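Local coordinates for ubiquitin-like-specific protease 2 (Saccharomyces cerevisiae, PDB 5LNB), which removes SUMO from modified proteins as a cysteine protease of the C48 family, represented here by its catalytic domain, at residues S172-I183 with L194-K202; H122-N130 with N160-H171. All blocks are in the same frame, centred on the assembly; numbering follows the deposited sequence.

Contact 1. Residues S172-I183 with L194-K202; sequences SREIDPIKEFLI and LDKTQIKMK
K196 NZ is gripped by two carboxylates of the helix, forming a salt-bridge network one turn long. K196 NZ reaches the syn lone pair of D176 OD2 at 2.7 Å; its modelled approach to E180 OE2, 2.4 Å, is doubtfully short. The contact lies inside a beta-alpha-beta crossover, where the helix starting at S172 leads from strand 159-164 to its parallel neighbour 199-203; helix and strand run nearly antiparallel, at 150°. In K196, CG anti to N (chi1 -166°) and an extended chain carry the amine to the two acids; the K196 side chain crosses that of D176 at about a right angle. Closer to the strand, K179 stretches out with its aliphatic chain sliding past I199 CG2 and its amine weakly bonded to I199 O, NZ to O 3.3 Å. Two waters accept from the same amine: one also takes the N-H of M201, the other donates to I199 O, so the lysine is tied to the strand backbone mostly through solvent. Apolar contacts flank K179. I175 CG1 rests on M201 SD at 3.7 Å, while L182 CB faces I199 CD1 and I183 CG1 lies 3.9 Å from that same methyl. At the far end I183 CD1 turns across the root of K196, touching its CB at 3.6 Å, and a water links I183 O to L194 N.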
loop_
_atom_site.group_PDB
_atom_site.type_symbol
_atom_site.label_atom_id
_atom_site.label_comp_id
_atom_site.label_asym_id
_atom_site.label_seq_id
_atom_site.Cartn_x
_atom_site.Cartn_y
_atom_site.Cartn_z
ATOM N N SER A 172 -13.471 -7.719 -8.803
ATOM C CA SER A 172 -14.650 -6.891 -9.039
ATOM C C SER A 172 -15.492 -6.717 -7.772
ATOM O O SER A 172 -15.861 -5.592 -7.403
ATOM C CB SER A 172 -15.478 -7.514 -10.162
ATOM O OG SER A 172 -16.534 -6.664 -10.529
ATOM N N ARG A 173 -15.811 -7.822 -7.093
ATOM C CA ARG A 173 -16.689 -7.747 -5.928
ATOM C C ARG A 173 -16.062 -6.941 -4.793
ATOM O O ARG A 173 -16.757 -6.175 -4.116
ATOM C CB ARG A 173 -17.052 -9.147 -5.442
ATOM C CG ARG A 173 -18.208 -9.794 -6.190
ATOM C CD ARG A 173 -18.574 -11.149 -5.593
ATOM N NE ARG A 173 -17.489 -12.122 -5.725
ATOM C CZ ARG A 173 -16.641 -12.440 -4.752
ATOM N NH1 ARG A 173 -16.753 -11.869 -3.559
ATOM N NH2 ARG A 173 -15.680 -13.332 -4.971
ATOM N N GLU A 174 -14.756 -7.111 -4.552
ATOM C CA GLU A 174 -14.100 -6.411 -3.447
ATOM C C GLU A 174 -13.793 -4.955 -3.767
ATOM O O GLU A 174 -13.643 -4.153 -2.844
ATOM C CB GLU A 174 -12.784 -7.103 -3.049
ATOM C CG GLU A 174 -12.943 -8.525 -2.540
ATOM C CD GLU A 174 -13.050 -9.543 -3.667
ATOM O OE1 GLU A 174 -12.202 -9.505 -4.584
ATOM O OE2 GLU A 174 -13.980 -10.376 -3.639
ATOM N N ILE A 175 -13.663 -4.596 -5.041
ATOM C CA ILE A 175 -13.398 -3.209 -5.393
ATOM C C ILE A 175 -14.679 -2.387 -5.489
ATOM O O ILE A 175 -14.617 -1.151 -5.416
ATOM C CB ILE A 175 -12.608 -3.132 -6.710
ATOM C CG1 ILE A 175 -11.211 -3.731 -6.515
ATOM C CG2 ILE A 175 -12.571 -1.695 -7.248
ATOM C CD1 ILE A 175 -10.453 -3.175 -5.342
ATOM N N ASP A 176 -15.837 -3.032 -5.630
ATOM C CA ASP A 176 -17.081 -2.281 -5.742
ATOM C C ASP A 176 -17.327 -1.375 -4.541
ATOM O O ASP A 176 -17.786 -0.244 -4.746
ATOM C CB ASP A 176 -18.260 -3.241 -5.963
ATOM C CG ASP A 176 -19.601 -2.519 -6.029
ATOM O OD1 ASP A 176 -20.295 -2.434 -4.985
ATOM O OD2 ASP A 176 -19.949 -2.002 -7.119
ATOM N N PRO A 177 -17.066 -1.792 -3.299
ATOM C CA PRO A 177 -17.217 -0.848 -2.180
ATOM C C PRO A 177 -16.351 0.386 -2.329
ATOM O O PRO A 177 -16.712 1.453 -1.822
ATOM C CB PRO A 177 -16.801 -1.683 -0.961
ATOM C CG PRO A 177 -17.071 -3.090 -1.363
ATOM C CD PRO A 177 -16.792 -3.162 -2.838
ATOM N N ILE A 178 -15.209 0.282 -3.006
ATOM C CA ILE A 178 -14.372 1.462 -3.167
ATOM C C ILE A 178 -14.979 2.400 -4.196
ATOM O O ILE A 178 -14.904 3.626 -4.054
ATOM C CB ILE A 178 -12.927 1.068 -3.525
ATOM C CG1 ILE A 178 -12.337 0.176 -2.428
ATOM C CG2 ILE A 178 -12.074 2.323 -3.722
ATOM C CD1 ILE A 178 -10.924 -0.287 -2.699
ATOM N N LYS A 179 -15.596 1.847 -5.243
ATOM C CA LYS A 179 -16.343 2.684 -6.177
ATOM C C LYS A 179 -17.411 3.492 -5.448
ATOM O O LYS A 179 -17.538 4.703 -5.652
ATOM C CB LYS A 179 -16.979 1.828 -7.266
ATOM C CG LYS A 179 -16.009 1.048 -8.114
ATOM C CD LYS A 179 -16.662 0.659 -9.428
ATOM C CE LYS A 179 -15.752 -0.221 -10.275
ATOM N NZ LYS A 179 -16.471 -0.656 -11.534
ATOM N N GLU A 180 -18.195 2.834 -4.590
ATOM C CA GLU A 180 -19.273 3.540 -3.904
ATOM C C GLU A 180 -18.722 4.565 -2.922
ATOM O O GLU A 180 -19.276 5.663 -2.777
ATOM C CB GLU A 180 -20.188 2.537 -3.199
ATOM C CG GLU A 180 -20.885 1.557 -4.161
ATOM C CD GLU A 180 -21.940 2.219 -5.067
ATOM O OE1 GLU A 180 -22.526 3.258 -4.679
ATOM O OE2 GLU A 180 -22.187 1.690 -6.175
ATOM N N PHE A 181 -17.619 4.226 -2.249
ATOM C CA PHE A 181 -16.942 5.188 -1.388
ATOM C C PHE A 181 -16.593 6.457 -2.155
ATOM O O PHE A 181 -16.845 7.572 -1.687
ATOM C CB PHE A 181 -15.677 4.564 -0.800
ATOM C CG PHE A 181 -14.755 5.570 -0.187
ATOM C CD1 PHE A 181 -15.019 6.087 1.077
ATOM C CD2 PHE A 181 -13.652 6.034 -0.887
ATOM C CE1 PHE A 181 -14.181 7.024 1.644
ATOM C CE2 PHE A 181 -12.806 6.973 -0.327
ATOM C CZ PHE A 181 -13.072 7.476 0.944
ATOM N N LEU A 182 -16.005 6.303 -3.346
ATOM C CA LEU A 182 -15.582 7.468 -4.116
ATOM C C LEU A 182 -16.771 8.321 -4.517
ATOM O O LEU A 182 -16.681 9.553 -4.547
ATOM C CB LEU A 182 -14.813 7.033 -5.360
ATOM C CG LEU A 182 -13.463 6.393 -5.079
ATOM C CD1 LEU A 182 -12.869 5.822 -6.371
ATOM C CD2 LEU A 182 -12.532 7.432 -4.401
ATOM N N ILE A 183 -17.889 7.682 -4.845
ATOM C CA ILE A 183 -19.071 8.421 -5.261
ATOM C C ILE A 183 -19.614 9.237 -4.098
ATOM O O ILE A 183 -19.934 10.422 -4.244
ATOM C CB ILE A 183 -20.128 7.456 -5.822
ATOM C CG1 ILE A 183 -19.638 6.865 -7.144
ATOM C CG2 ILE A 183 -21.455 8.166 -6.013
ATOM C CD1 ILE A 183 -20.579 5.830 -7.733
ATOM N N LEU A 194 -20.825 11.964 -9.117
ATOM C CA LEU A 194 -19.850 11.131 -9.799
ATOM C C LEU A 194 -20.527 9.856 -10.275
ATOM O O LEU A 194 -21.142 9.137 -9.478
ATOM C CB LEU A 194 -18.676 10.804 -8.878
ATOM C CG LEU A 194 -17.571 9.993 -9.548
ATOM C CD1 LEU A 194 -17.020 10.778 -10.740
ATOM C CD2 LEU A 194 -16.478 9.675 -8.544
ATOM N N ASP A 195 -20.418 9.582 -11.571
ATOM C CA ASP A 195 -21.067 8.419 -12.159
ATOM C C ASP A 195 -20.204 7.174 -11.963
ATOM O O ASP A 195 -19.010 7.175 -12.280
ATOM C CB ASP A 195 -21.331 8.655 -13.644
ATOM C CG ASP A 195 -22.573 7.947 -14.129
ATOM O OD1 ASP A 195 -23.026 7.023 -13.422
ATOM O OD2 ASP A 195 -23.097 8.310 -15.209
ATOM N N LYS A 196 -20.814 6.114 -11.428
ATOM C CA LYS A 196 -20.094 4.862 -11.223
ATOM C C LYS A 196 -19.443 4.365 -12.512
ATOM O O LYS A 196 -18.353 3.785 -12.478
ATOM C CB LYS A 196 -21.047 3.809 -10.660
ATOM C CG LYS A 196 -20.378 2.562 -10.086
ATOM C CD LYS A 196 -21.371 1.824 -9.198
ATOM C CE LYS A 196 -20.814 0.524 -8.674
ATOM N NZ LYS A 196 -21.743 -0.107 -7.684
ATOM N N THR A 197 -20.091 4.575 -13.662
ATOM C CA THR A 197 -19.490 4.094 -14.905
ATOM C C THR A 197 -18.236 4.870 -15.285
ATOM O O THR A 197 -17.513 4.436 -16.189
ATOM C CB THR A 197 -20.494 4.144 -16.061
ATOM O OG1 THR A 197 -20.839 5.504 -16.340
ATOM C CG2 THR A 197 -21.746 3.378 -15.705
ATOM N N GLN A 198 -17.966 5.993 -14.623
ATOM C CA GLN A 198 -16.705 6.710 -14.768
ATOM C C GLN A 198 -15.567 6.060 -13.993
ATOM O O GLN A 198 -14.413 6.471 -14.154
ATOM C CB GLN A 198 -16.862 8.152 -14.285
ATOM C CG GLN A 198 -17.060 9.196 -15.356
ATOM C CD GLN A 198 -17.093 10.603 -14.758
ATOM O OE1 GLN A 198 -18.100 11.023 -14.177
ATOM N NE2 GLN A 198 -15.980 11.322 -14.873
ATOM N N ILE A 199 -15.863 5.067 -13.160
ATOM C CA ILE A 199 -14.883 4.445 -12.277
ATOM C C ILE A 199 -14.647 3.020 -12.759
ATOM O O ILE A 199 -15.583 2.209 -12.814
ATOM C CB ILE A 199 -15.354 4.475 -10.815
ATOM C CG1 ILE A 199 -15.833 5.888 -10.450
ATOM C CG2 ILE A 199 -14.247 4.011 -9.872
ATOM C CD1 ILE A 199 -16.366 5.990 -9.070
ATOM N N LYS A 200 -13.401 2.716 -13.107
ATOM C CA LYS A 200 -13.044 1.446 -13.724
ATOM C C LYS A 200 -11.995 0.750 -12.875
ATOM O O LYS A 200 -10.940 1.326 -12.583
ATOM C CB LYS A 200 -12.534 1.656 -15.150
ATOM C CG LYS A 200 -13.596 2.190 -16.101
ATOM C CD LYS A 200 -14.850 1.308 -16.087
ATOM C CE LYS A 200 -15.966 1.870 -16.968
ATOM N NZ LYS A 200 -17.268 1.207 -16.670
ATOM N N MET A 201 -12.292 -0.480 -12.467
ATOM C CA MET A 201 -11.263 -1.345 -11.919
ATOM C C MET A 201 -10.418 -1.882 -13.066
ATOM O O MET A 201 -10.958 -2.384 -14.057
ATOM C CB MET A 201 -11.876 -2.496 -11.124
ATOM C CG MET A 201 -10.800 -3.430 -10.571
ATOM S SD MET A 201 -11.375 -5.039 -9.996
ATOM C CE MET A 201 -11.947 -5.792 -11.524
ATOM N N LYS A 202 -9.097 -1.752 -12.950
ATOM C CA LYS A 202 -8.170 -2.291 -13.936
ATOM C C LYS A 202 -7.311 -3.340 -13.246
ATOM O O LYS A 202 -6.598 -3.026 -12.288
ATOM C CB LYS A 202 -7.307 -1.187 -14.550
ATOM C CG LYS A 202 -8.099 -0.036 -15.180
ATOM C CD LYS A 202 -8.626 -0.376 -16.569
ATOM C CE LYS A 202 -9.376 0.804 -17.169
ATOM N NZ LYS A 202 -9.990 0.508 -18.508
HETATM O O HOH W 1 -14.852 -1.723 -13.558
HETATM O O HOH W 2 -18.032 0.902 -13.711
HETATM O O HOH W 3 -21.064 11.683 -6.153
#

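Contact 2. Residues H122-N130 with N160-H171; sequences HWFSCIITN and NILTFDSLRQTH
Antiparallel strand pairing joins S125-T129 to N160-F164 in the interior of the five-stranded mixed sheet, and beyond the pairing H122 and F124 meet the loop D165-H171. Backbone bonds bind S125, I127 and T129 to F164, L162 and N160; I127 N to L162 O measures 2.8 Å. On one face C126 CB packs against I161 CG2, on the other I127 CG1 meets the F164 ring at its edge. H122 gives NE2-H to D165 OD1 (2.9 Å, 165°), D165 OD1 lying in the imidazole plane. With C215 against H122, this is consistent with the His-Asp-Cys active site of C48 proteases. D165 OD1 also takes L167 N-H from the other face of the carboxylate, an Asx turn, while OD2 accepts H171 NE2 at 2.6 Å. With an alanine here, H122 NE2, H171 NE2 and L167 N would probably lose their shared acceptor, leaving the H122 ring held in rotation mainly by packing. L167 CD1 sits over one face of the H122 ring, 3.7 Å from its centroid, and F124 CD2 lies over the opposite face. The F124 ring, swung between backbone N and carbonyl (chi1 64°), stacks face to face on H171, centroids 3.6 Å apart and planes within 6°.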
loop_
_atom_site.group_PDB
_atom_site.type_symbol
_atom_site.label_atom_id
_atom_site.label_comp_id
_atom_site.label_asym_id
_atom_site.label_seq_id
_atom_site.Cartn_x
_atom_site.Cartn_y
_atom_site.Cartn_z
ATOM N N HIS A 122 -5.752 -12.859 2.954
ATOM C CA HIS A 122 -5.265 -12.648 1.600
ATOM C C HIS A 122 -5.016 -11.158 1.417
ATOM O O HIS A 122 -5.959 -10.362 1.457
ATOM C CB HIS A 122 -6.277 -13.162 0.574
ATOM C CG HIS A 122 -5.908 -12.866 -0.851
ATOM N ND1 HIS A 122 -6.797 -13.020 -1.896
ATOM C CD2 HIS A 122 -4.746 -12.439 -1.405
ATOM C CE1 HIS A 122 -6.202 -12.693 -3.031
ATOM N NE2 HIS A 122 -4.957 -12.336 -2.761
ATOM N N TRP A 123 -3.751 -10.790 1.213
ATOM C CA TRP A 123 -3.358 -9.418 0.921
ATOM C C TRP A 123 -3.359 -9.158 -0.582
ATOM O O TRP A 123 -2.814 -9.947 -1.360
ATOM C CB TRP A 123 -1.956 -9.125 1.453
ATOM C CG TRP A 123 -1.824 -8.845 2.923
ATOM C CD1 TRP A 123 -1.256 -9.663 3.869
ATOM C CD2 TRP A 123 -2.206 -7.643 3.608
ATOM N NE1 TRP A 123 -1.292 -9.052 5.107
ATOM C CE2 TRP A 123 -1.864 -7.811 4.972
ATOM C CE3 TRP A 123 -2.823 -6.450 3.206
ATOM C CZ2 TRP A 123 -2.109 -6.824 5.932
ATOM C CZ3 TRP A 123 -3.069 -5.475 4.155
ATOM C CH2 TRP A 123 -2.712 -5.669 5.508
ATOM N N PHE A 124 -3.952 -8.041 -0.984
ATOM C CA PHE A 124 -3.678 -7.444 -2.286
ATOM C C PHE A 124 -3.874 -5.941 -2.115
ATOM O O PHE A 124 -4.066 -5.456 -0.996
ATOM C CB PHE A 124 -4.531 -8.086 -3.398
ATOM C CG PHE A 124 -6.019 -7.874 -3.253
ATOM C CD1 PHE A 124 -6.656 -6.832 -3.916
ATOM C CD2 PHE A 124 -6.787 -8.738 -2.487
ATOM C CE1 PHE A 124 -8.030 -6.642 -3.799
ATOM C CE2 PHE A 124 -8.166 -8.556 -2.366
ATOM C CZ PHE A 124 -8.785 -7.505 -3.018
ATOM N N SER A 125 -3.797 -5.186 -3.210
ATOM C CA SER A 125 -3.805 -3.734 -3.068
ATOM C C SER A 125 -4.344 -3.071 -4.331
ATOM O O SER A 125 -4.340 -3.652 -5.418
ATOM C CB SER A 125 -2.398 -3.216 -2.751
ATOM O OG SER A 125 -2.381 -1.814 -2.574
ATOM N N CYS A 126 -4.795 -1.831 -4.181
ATOM C CA CYS A 126 -5.104 -1.024 -5.348
ATOM C C CYS A 126 -4.549 0.381 -5.152
ATOM O O CYS A 126 -4.189 0.785 -4.048
ATOM C CB CYS A 126 -6.609 -0.987 -5.635
ATOM S SG CYS A 126 -7.554 -0.123 -4.425
ATOM N N ILE A 127 -4.449 1.103 -6.260
ATOM C CA ILE A 127 -4.003 2.487 -6.290
ATOM C C ILE A 127 -4.984 3.240 -7.179
ATOM O O ILE A 127 -5.185 2.866 -8.343
ATOM C CB ILE A 127 -2.564 2.628 -6.815
ATOM C CG1 ILE A 127 -1.593 1.890 -5.906
ATOM C CG2 ILE A 127 -2.174 4.104 -6.936
ATOM C CD1 ILE A 127 -0.118 2.013 -6.320
ATOM N N ILE A 128 -5.620 4.267 -6.624
ATOM C CA ILE A 128 -6.633 5.031 -7.345
ATOM C C ILE A 128 -5.951 6.191 -8.051
ATOM O O ILE A 128 -5.277 7.004 -7.408
ATOM C CB ILE A 128 -7.729 5.541 -6.400
ATOM C CG1 ILE A 128 -8.220 4.415 -5.485
ATOM C CG2 ILE A 128 -8.887 6.129 -7.212
ATOM C CD1 ILE A 128 -9.350 4.849 -4.562
ATOM N N THR A 129 -6.126 6.276 -9.370
ATOM C CA THR A 129 -5.540 7.344 -10.167
ATOM C C THR A 129 -6.628 8.165 -10.854
ATOM O O THR A 129 -7.778 7.734 -10.995
ATOM C CB THR A 129 -4.576 6.782 -11.230
ATOM O OG1 THR A 129 -5.311 5.979 -12.167
ATOM C CG2 THR A 129 -3.485 5.929 -10.575
ATOM N N ASN A 130 -6.241 9.363 -11.294
ATOM C CA ASN A 130 -7.051 10.301 -12.070
ATOM C C ASN A 130 -8.102 11.031 -11.238
ATOM O O ASN A 130 -8.928 11.761 -11.824
ATOM C CB ASN A 130 -7.742 9.626 -13.262
ATOM C CG ASN A 130 -6.781 9.359 -14.390
ATOM O OD1 ASN A 130 -5.766 10.046 -14.514
ATOM N ND2 ASN A 130 -7.082 8.359 -15.219
ATOM N N ASN A 160 -9.350 5.317 -12.546
ATOM C CA ASN A 160 -8.829 3.964 -12.690
ATOM C C ASN A 160 -8.390 3.471 -11.324
ATOM O O ASN A 160 -7.539 4.094 -10.675
ATOM C CB ASN A 160 -7.667 3.909 -13.685
ATOM C CG ASN A 160 -8.086 4.292 -15.095
ATOM O OD1 ASN A 160 -9.152 3.906 -15.561
ATOM N ND2 ASN A 160 -7.253 5.066 -15.777
ATOM N N ILE A 161 -8.986 2.377 -10.874
ATOM C CA ILE A 161 -8.577 1.722 -9.641
ATOM C C ILE A 161 -7.633 0.602 -10.053
ATOM O O ILE A 161 -8.072 -0.467 -10.482
ATOM C CB ILE A 161 -9.773 1.208 -8.840
ATOM C CG1 ILE A 161 -10.701 2.386 -8.488
ATOM C CG2 ILE A 161 -9.291 0.455 -7.584
ATOM C CD1 ILE A 161 -11.975 1.984 -7.792
ATOM N N LEU A 162 -6.331 0.864 -9.960
ATOM C CA LEU A 162 -5.318 -0.092 -10.397
ATOM C C LEU A 162 -5.148 -1.155 -9.314
ATOM O O LEU A 162 -4.618 -0.870 -8.234
ATOM C CB LEU A 162 -4.011 0.639 -10.695
ATOM C CG LEU A 162 -4.123 1.853 -11.630
ATOM C CD1 LEU A 162 -2.773 2.568 -11.780
ATOM C CD2 LEU A 162 -4.679 1.456 -13.005
ATOM N N THR A 163 -5.611 -2.372 -9.596
ATOM C CA THR A 163 -5.709 -3.458 -8.624
ATOM C C THR A 163 -4.737 -4.573 -8.996
ATOM O O THR A 163 -4.762 -5.069 -10.131
ATOM C CB THR A 163 -7.138 -4.012 -8.576
ATOM O OG1 THR A 163 -8.065 -2.929 -8.469
ATOM C CG2 THR A 163 -7.330 -4.942 -7.382
ATOM N N PHE A 164 -3.893 -4.982 -8.043
ATOM C CA PHE A 164 -2.843 -5.952 -8.337
ATOM C C PHE A 164 -2.729 -6.975 -7.211
ATOM O O PHE A 164 -2.779 -6.631 -6.025
ATOM C CB PHE A 164 -1.491 -5.258 -8.590
ATOM C CG PHE A 164 -1.214 -4.090 -7.670
ATOM C CD1 PHE A 164 -0.367 -4.236 -6.569
ATOM C CD2 PHE A 164 -1.802 -2.849 -7.899
ATOM C CE1 PHE A 164 -0.106 -3.169 -5.723
ATOM C CE2 PHE A 164 -1.553 -1.778 -7.047
ATOM C CZ PHE A 164 -0.697 -1.936 -5.959
ATOM N N ASP A 165 -2.588 -8.239 -7.604
ATOM C CA ASP A 165 -2.692 -9.373 -6.698
ATOM C C ASP A 165 -1.712 -10.436 -7.169
ATOM O O ASP A 165 -1.715 -10.795 -8.348
ATOM C CB ASP A 165 -4.127 -9.920 -6.698
ATOM C CG ASP A 165 -4.335 -11.071 -5.726
ATOM O OD1 ASP A 165 -3.398 -11.448 -4.986
ATOM O OD2 ASP A 165 -5.467 -11.595 -5.698
ATOM N N SER A 166 -0.879 -10.933 -6.256
ATOM C CA SER A 166 0.054 -11.987 -6.618
ATOM C C SER A 166 -0.647 -13.317 -6.851
ATOM O O SER A 166 -0.065 -14.198 -7.488
ATOM C CB SER A 166 1.136 -12.140 -5.545
ATOM O OG SER A 166 0.553 -12.315 -4.267
ATOM N N LEU A 167 -1.873 -13.490 -6.358
ATOM C CA LEU A 167 -2.651 -14.673 -6.708
ATOM C C LEU A 167 -3.385 -14.446 -8.030
ATOM O O LEU A 167 -3.551 -13.312 -8.494
ATOM C CB LEU A 167 -3.645 -15.030 -5.598
ATOM C CG LEU A 167 -3.006 -15.279 -4.221
ATOM C CD1 LEU A 167 -4.041 -15.703 -3.183
ATOM C CD2 LEU A 167 -1.864 -16.311 -4.303
ATOM N N ARG A 168 -3.828 -15.546 -8.643
ATOM C CA ARG A 168 -4.477 -15.480 -9.953
ATOM C C ARG A 168 -5.975 -15.224 -9.766
ATOM O O ARG A 168 -6.822 -16.107 -9.915
ATOM C CB ARG A 168 -4.198 -16.755 -10.744
ATOM C CG ARG A 168 -2.742 -16.859 -11.208
ATOM C CD ARG A 168 -2.447 -18.185 -11.883
ATOM N NE ARG A 168 -3.261 -18.369 -13.082
ATOM C CZ ARG A 168 -2.798 -18.298 -14.327
ATOM N NH1 ARG A 168 -1.512 -18.052 -14.549
ATOM N NH2 ARG A 168 -3.620 -18.483 -15.352
ATOM N N GLN A 169 -6.298 -13.972 -9.447
ATOM C CA GLN A 169 -7.657 -13.592 -9.090
ATOM C C GLN A 169 -7.942 -12.169 -9.549
ATOM O O GLN A 169 -7.045 -11.322 -9.607
ATOM C CB GLN A 169 -7.903 -13.664 -7.578
ATOM C CG GLN A 169 -7.694 -15.021 -6.948
ATOM C CD GLN A 169 -8.008 -15.023 -5.459
ATOM O OE1 GLN A 169 -8.615 -14.088 -4.931
ATOM N NE2 GLN A 169 -7.587 -16.074 -4.776
ATOM N N THR A 170 -9.215 -11.914 -9.831
ATOM C CA THR A 170 -9.740 -10.593 -10.128
ATOM C C THR A 170 -10.727 -10.216 -9.026
ATOM O O THR A 170 -11.305 -11.089 -8.371
ATOM C CB THR A 170 -10.410 -10.569 -11.504
ATOM O OG1 THR A 170 -11.539 -11.451 -11.494
ATOM C CG2 THR A 170 -9.424 -11.039 -12.587
ATOM N N HIS A 171 -10.921 -8.916 -8.812
ATOM C CA HIS A 171 -11.518 -8.458 -7.562
ATOM C C HIS A 171 -12.645 -7.466 -7.791
ATOM O O HIS A 171 -12.805 -6.496 -7.053
ATOM C CB HIS A 171 -10.445 -7.864 -6.655
ATOM C CG HIS A 171 -9.397 -8.852 -6.269
ATOM N ND1 HIS A 171 -9.662 -9.933 -5.457
ATOM C CD2 HIS A 171 -8.090 -8.948 -6.610
ATOM C CE1 HIS A 171 -8.559 -10.641 -5.295
ATOM N NE2 HIS A 171 -7.591 -10.065 -5.983
HETATM O O HOH W 4 -0.722 -9.783 -3.384
HETATM O O HOH W 5 -4.210 5.886 -14.810
#

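How the contacts relate
Along the chain contact 2 comes first and contact 1 follows directly; their centres lie about 13 Å apart. Strand 159-164 of contact 2 pairs with 122-129 on one flank and, in parallel, with the outermost strand 199-203 of contact 1 on the other, through I161 N with K200 O and T163 N with K202 O, both probable hydrogen bonds. H171, the last residue of contact 2, stands at the N-cap position of the helix that opens contact 1. That helix lies over the sheet, I175 touching T163 and I178 touching C126 and I128. The crossover thus adds the edge strand of the protease domain's sheet next to 159-164, the strand whose C-terminal end leads to D165.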